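Local coordinates for WAP, Kazal, immunoglobulin, Kunitz and NTR domain-containing protein 2 (Mus musculus, PDB 6MAA) that binds myostatin and probably blocks its activity but not that of activin, and probably inhibits serine proteases and metalloproteases through several distinct inhibitor domains, at residues C47-A60 / Y67-K79. Numbering follows the deposited sequence.
Sequences CKDRCEKEPSFTCA and YNRCFMDAEACSK. With NO3 (nitrate ion), chain D; NO3 (nitrate ion), chain C.
Asn68 ND2 donates to two carbonyl oxygens of the facing loop. Its bond to Glu54 O, 2.9 Å long, is almost straight (173°). The one to Glu52 O, also 2.9 Å, is more bent (134°). Both acceptors lie close to the amide plane, so the asparagine clamps the residues flanking Lys53, the centre of an inverse gamma turn. This is the Kazal-like part of the protein's follistatin domain: the loop that carries the predicted reactive bond Lys53-Glu54 is held against the helix by an asparagine and disulfides. The same amide caps helix 69-79, its OD1 accepting from Phe71 N. With chi1 at 62°, CG sits between backbone N and carbonyl carbon, which lets one side chain serve loop and helix end together.

Next to the clamp, Ser56 N bonds to Tyr67 O at 2.9 Å, while the Asn68 CA hydrogen points at Ser56 O. The Tyr67 side chain lies alongside Pro55, CE1 reaching Pro55 CA at 3.4 Å, and its OH meets Lys53 CG. Farther along the loop, the Cys51-Cys70 disulfide ties it to the first helical turn. Cys51 CB rests over a face of the Phe71 ring in a CH-pi contact, 3.6 Å from the centroid, with Cys51 SG above the same face in a sulfur-aromatic contact, whereas Glu52 O comes to the ring edge. A second disulfide, Cys47-Cys77, fastens the far end of the helix. Toward the sheet, Met72 SD packs on Ala60 CB and Thr58 CG2, among Val85, Leu83 and Tyr66. Thr58 OG1 donates to Ser56 O and accepts from a water, which in turn accepts from Arg69 NE, with 3.0 Å between that nitrogen and the water oxygen.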
loop_
_atom_site.group_PDB
_atom_site.type_symbol
_atom_site.label_atom_id
_atom_site.label_comp_id
_atom_site.label_asym_id
_atom_site.label_seq_id
_atom_site.Cartn_x
_atom_site.Cartn_y
_atom_site.Cartn_z
ATOM N N CYS A 47 -0.666 3.397 4.318
ATOM C CA CYS A 47 -0.191 3.569 2.951
ATOM C C CYS A 47 1.335 3.559 2.902
ATOM O O CYS A 47 2.000 4.200 3.719
ATOM C CB CYS A 47 -0.717 4.880 2.367
ATOM S SG CYS A 47 -2.527 4.986 2.223
ATOM N N LYS A 48 1.888 2.849 1.911
ATOM C CA LYS A 48 3.342 2.699 1.811
ATOM C C LYS A 48 4.035 4.010 1.429
ATOM O O LYS A 48 5.021 4.408 2.061
ATOM C CB LYS A 48 3.688 1.584 0.821
ATOM C CG LYS A 48 3.382 0.198 1.347
ATOM C CD LYS A 48 3.656 -0.874 0.307
ATOM C CE LYS A 48 2.560 -0.917 -0.748
ATOM N NZ LYS A 48 2.703 -2.087 -1.663
ATOM N N ASP A 49 3.562 4.670 0.375
ATOM C CA ASP A 49 4.042 6.006 -0.009
ATOM C C ASP A 49 5.545 6.063 -0.291
ATOM O O ASP A 49 6.216 7.038 0.052
ATOM C CB ASP A 49 3.656 7.069 1.018
ATOM C CG ASP A 49 2.251 7.566 0.840
ATOM O OD1 ASP A 49 1.707 7.423 -0.273
ATOM O OD2 ASP A 49 1.700 8.112 1.818
ATOM N N ARG A 50 6.082 5.042 -0.951
ATOM C CA ARG A 50 7.500 5.045 -1.299
ATOM C C ARG A 50 7.653 4.303 -2.612
ATOM O O ARG A 50 7.337 3.113 -2.678
ATOM C CB ARG A 50 8.343 4.376 -0.206
ATOM C CG ARG A 50 9.845 4.362 -0.510
ATOM C CD ARG A 50 10.670 3.806 0.652
ATOM N NE ARG A 50 10.395 2.392 0.883
ATOM C CZ ARG A 50 11.141 1.388 0.426
ATOM N NH1 ARG A 50 12.234 1.627 -0.287
ATOM N NH2 ARG A 50 10.794 0.136 0.690
ATOM N N CYS A 51 8.138 4.992 -3.646
ATOM C CA CYS A 51 8.204 4.406 -4.978
ATOM C C CYS A 51 9.499 4.803 -5.670
ATOM O O CYS A 51 10.030 5.890 -5.445
ATOM C CB CYS A 51 7.049 4.914 -5.846
ATOM S SG CYS A 51 5.401 4.461 -5.252
ATOM N N GLU A 52 9.980 3.928 -6.552
ATOM C CA GLU A 52 11.125 4.273 -7.384
ATOM C C GLU A 52 10.735 5.295 -8.444
ATOM O O GLU A 52 9.677 5.190 -9.074
ATOM C CB GLU A 52 11.643 3.035 -8.109
ATOM C CG GLU A 52 12.241 1.996 -7.198
ATOM C CD GLU A 52 13.133 1.034 -7.942
ATOM O OE1 GLU A 52 13.648 1.413 -9.013
ATOM O OE2 GLU A 52 13.316 -0.097 -7.456
ATOM N N LYS A 53 11.620 6.268 -8.674
ATOM C CA LYS A 53 11.463 7.182 -9.805
ATOM C C LYS A 53 11.969 6.511 -11.083
ATOM O O LYS A 53 12.957 6.909 -11.699
ATOM C CB LYS A 53 12.152 8.519 -9.563
ATOM C CG LYS A 53 11.658 9.593 -10.535
ATOM C CD LYS A 53 12.525 10.833 -10.541
ATOM C CE LYS A 53 13.845 10.574 -11.231
ATOM N NZ LYS A 53 14.610 11.839 -11.408
ATOM N N GLU A 54 11.269 5.453 -11.455
ATOM C CA GLU A 54 11.579 4.680 -12.654
ATOM C C GLU A 54 10.342 4.786 -13.525
ATOM O O GLU A 54 9.280 4.256 -13.148
ATOM C CB GLU A 54 11.841 3.223 -12.266
ATOM C CG GLU A 54 12.370 2.350 -13.393
ATOM C CD GLU A 54 13.697 2.840 -13.926
ATOM O OE1 GLU A 54 13.721 3.395 -15.044
ATOM O OE2 GLU A 54 14.712 2.691 -13.212
ATOM N N PRO A 55 10.401 5.473 -14.665
ATOM C CA PRO A 55 9.167 5.767 -15.402
ATOM C C PRO A 55 8.610 4.544 -16.104
ATOM O O PRO A 55 9.335 3.783 -16.745
ATOM C CB PRO A 55 9.602 6.836 -16.412
ATOM C CG PRO A 55 11.052 6.580 -16.616
ATOM C CD PRO A 55 11.573 6.123 -15.274
ATOM N N SER A 56 7.301 4.370 -15.970
ATOM C CA SER A 56 6.541 3.396 -16.738
ATOM C C SER A 56 5.122 3.939 -16.769
ATOM O O SER A 56 4.277 3.560 -15.950
ATOM C CB SER A 56 6.606 2.021 -16.074
ATOM O OG SER A 56 6.081 1.024 -16.927
ATOM N N PHE A 57 4.882 4.892 -17.663
ATOM C CA PHE A 57 3.672 5.699 -17.586
ATOM C C PHE A 57 2.442 4.809 -17.666
ATOM O O PHE A 57 2.358 3.921 -18.523
ATOM C CB PHE A 57 3.663 6.722 -18.715
ATOM C CG PHE A 57 4.866 7.622 -18.730
ATOM C CD1 PHE A 57 5.440 8.078 -17.549
ATOM C CD2 PHE A 57 5.436 8.002 -19.935
ATOM C CE1 PHE A 57 6.548 8.908 -17.572
ATOM C CE2 PHE A 57 6.540 8.826 -19.963
ATOM C CZ PHE A 57 7.095 9.285 -18.785
ATOM N N THR A 58 1.484 5.051 -16.771
ATOM C CA THR A 58 0.361 4.138 -16.563
ATOM C C THR A 58 -0.935 4.930 -16.610
ATOM O O THR A 58 -1.181 5.767 -15.736
ATOM C CB THR A 58 0.501 3.438 -15.209
ATOM O OG1 THR A 58 1.720 2.683 -15.178
ATOM C CG2 THR A 58 -0.677 2.508 -14.964
ATOM N N CYS A 59 -1.761 4.684 -17.626
ATOM C CA CYS A 59 -3.105 5.236 -17.624
ATOM C C CYS A 59 -3.986 4.384 -16.724
ATOM O O CYS A 59 -3.849 3.160 -16.684
ATOM C CB CYS A 59 -3.669 5.292 -19.047
ATOM S SG CYS A 59 -2.845 6.538 -20.078
ATOM N N ALA A 60 -4.891 5.035 -16.000
ATOM C CA ALA A 60 -5.674 4.359 -14.977
ATOM C C ALA A 60 -7.168 4.570 -15.192
ATOM O O ALA A 60 -7.605 5.433 -15.957
ATOM C CB ALA A 60 -5.262 4.811 -13.571
ATOM N N TYR A 67 3.055 8.109 -12.956
ATOM C CA TYR A 67 4.450 7.960 -13.365
ATOM C C TYR A 67 4.848 6.488 -13.483
ATOM O O TYR A 67 5.619 6.117 -14.381
ATOM C CB TYR A 67 5.338 8.714 -12.372
ATOM C CG TYR A 67 6.778 8.881 -12.790
ATOM C CD1 TYR A 67 7.726 7.907 -12.487
ATOM C CD2 TYR A 67 7.201 10.021 -13.476
ATOM C CE1 TYR A 67 9.054 8.063 -12.851
ATOM C CE2 TYR A 67 8.528 10.180 -13.851
ATOM C CZ TYR A 67 9.448 9.194 -13.536
ATOM O OH TYR A 67 10.766 9.334 -13.904
ATOM N N ASN A 68 4.340 5.640 -12.588
ATOM C CA ASN A 68 4.413 4.187 -12.715
ATOM C C ASN A 68 3.301 3.587 -11.859
ATOM O O ASN A 68 2.509 4.308 -11.249
ATOM C CB ASN A 68 5.810 3.630 -12.396
ATOM C CG ASN A 68 6.244 3.894 -10.965
ATOM O OD1 ASN A 68 5.430 3.908 -10.044
ATOM N ND2 ASN A 68 7.544 4.104 -10.778
ATOM N N ARG A 69 3.232 2.255 -11.830
ATOM C CA ARG A 69 2.155 1.594 -11.098
ATOM C C ARG A 69 2.243 1.844 -9.600
ATOM O O ARG A 69 1.211 1.907 -8.922
ATOM C CB ARG A 69 2.173 0.094 -11.371
ATOM C CG ARG A 69 1.777 -0.263 -12.783
ATOM C CD ARG A 69 1.543 -1.747 -12.895
ATOM N NE ARG A 69 1.193 -2.138 -14.252
ATOM C CZ ARG A 69 0.535 -3.251 -14.549
ATOM N NH1 ARG A 69 0.143 -4.062 -13.576
ATOM N NH2 ARG A 69 0.251 -3.543 -15.810
ATOM N N CYS A 70 3.454 1.960 -9.062
ATOM C CA CYS A 70 3.592 2.253 -7.641
ATOM C C CYS A 70 2.975 3.608 -7.294
ATOM O O CYS A 70 2.284 3.741 -6.279
ATOM C CB CYS A 70 5.066 2.178 -7.244
ATOM S SG CYS A 70 5.411 2.422 -5.487
ATOM N N PHE A 71 3.190 4.623 -8.138
ATOM C CA PHE A 71 2.554 5.914 -7.884
ATOM C C PHE A 71 1.037 5.835 -8.041
ATOM O O PHE A 71 0.299 6.485 -7.291
ATOM C CB PHE A 71 3.185 7.014 -8.743
ATOM C CG PHE A 71 4.597 7.362 -8.324
ATOM C CD1 PHE A 71 4.826 8.144 -7.201
ATOM C CD2 PHE A 71 5.688 6.872 -9.026
ATOM C CE1 PHE A 71 6.119 8.445 -6.795
ATOM C CE2 PHE A 71 6.979 7.175 -8.635
ATOM C CZ PHE A 71 7.195 7.957 -7.513
ATOM N N MET A 72 0.549 5.028 -8.987
ATOM C CA MET A 72 -0.891 4.796 -9.081
ATOM C C MET A 72 -1.431 4.188 -7.789
ATOM O O MET A 72 -2.445 4.649 -7.248
ATOM C CB MET A 72 -1.200 3.887 -10.271
ATOM C CG MET A 72 -2.682 3.629 -10.486
ATOM S SD MET A 72 -3.027 2.377 -11.740
ATOM C CE MET A 72 -2.445 0.901 -10.901
ATOM N N ASP A 73 -0.747 3.160 -7.268
ATOM C CA ASP A 73 -1.185 2.521 -6.029
ATOM C C ASP A 73 -1.182 3.506 -4.869
ATOM O O ASP A 73 -2.047 3.439 -3.983
ATOM C CB ASP A 73 -0.252 1.362 -5.673
ATOM C CG ASP A 73 -0.402 0.162 -6.581
ATOM O OD1 ASP A 73 -1.356 0.099 -7.382
ATOM O OD2 ASP A 73 0.456 -0.739 -6.470
ATOM N N ALA A 74 -0.188 4.397 -4.829
ATOM C CA ALA A 74 -0.099 5.357 -3.733
ATOM C C ALA A 74 -1.262 6.337 -3.771
ATOM O O ALA A 74 -1.818 6.690 -2.724
ATOM C CB ALA A 74 1.243 6.091 -3.770
ATOM N N GLU A 75 -1.669 6.758 -4.970
ATOM C CA GLU A 75 -2.832 7.631 -5.081
ATOM C C GLU A 75 -4.107 6.898 -4.689
ATOM O O GLU A 75 -4.964 7.462 -3.994
ATOM C CB GLU A 75 -2.939 8.202 -6.492
ATOM C CG GLU A 75 -4.102 9.166 -6.685
ATOM C CD GLU A 75 -3.929 10.501 -5.955
ATOM O OE1 GLU A 75 -4.815 11.361 -6.113
ATOM O OE2 GLU A 75 -2.928 10.703 -5.230
ATOM N N ALA A 76 -4.251 5.642 -5.122
ATOM C CA ALA A 76 -5.401 4.841 -4.711
ATOM C C ALA A 76 -5.490 4.760 -3.192
ATOM O O ALA A 76 -6.563 4.953 -2.611
ATOM C CB ALA A 76 -5.308 3.442 -5.316
ATOM N N CYS A 77 -4.363 4.488 -2.530
ATOM C CA CYS A 77 -4.379 4.373 -1.076
ATOM C C CYS A 77 -4.734 5.703 -0.428
ATOM O O CYS A 77 -5.506 5.748 0.539
ATOM C CB CYS A 77 -3.022 3.873 -0.579
ATOM S SG CYS A 77 -3.046 3.341 1.141
ATOM N N SER A 78 -4.183 6.800 -0.952
ATOM C CA SER A 78 -4.448 8.117 -0.381
ATOM C C SER A 78 -5.934 8.449 -0.437
ATOM O O SER A 78 -6.479 9.068 0.487
ATOM C CB SER A 78 -3.625 9.163 -1.136
ATOM O OG SER A 78 -3.879 10.467 -0.661
ATOM N N LYS A 79 -6.607 8.035 -1.509
ATOM C CA LYS A 79 -8.019 8.319 -1.724
ATOM C C LYS A 79 -8.934 7.245 -1.160
ATOM O O LYS A 79 -10.143 7.469 -1.072
ATOM C CB LYS A 79 -8.301 8.454 -3.220
ATOM C CG LYS A 79 -7.791 9.725 -3.846
ATOM C CD LYS A 79 -8.629 10.047 -5.075
ATOM C CE LYS A 79 -8.122 11.286 -5.778
ATOM N NZ LYS A 79 -8.109 12.435 -4.844
HETATM N N NO3 D . 7.353 5.169 -20.127
HETATM O O1 NO3 D . 7.803 5.464 -21.276
HETATM O O2 NO3 D . 8.010 5.480 -19.099
HETATM O O3 NO3 D . 6.253 4.560 -20.028
HETATM N N NO3 C . 8.256 0.999 -7.626
HETATM O O1 NO3 C . 8.063 1.947 -8.427
HETATM O O2 NO3 C . 8.984 1.173 -6.617
HETATM O O3 NO3 C . 7.723 -0.130 -7.844
HETATM O O HOH W 1 2.218 -0.311 -4.479
HETATM O O HOH W 2 1.933 0.132 -16.122
#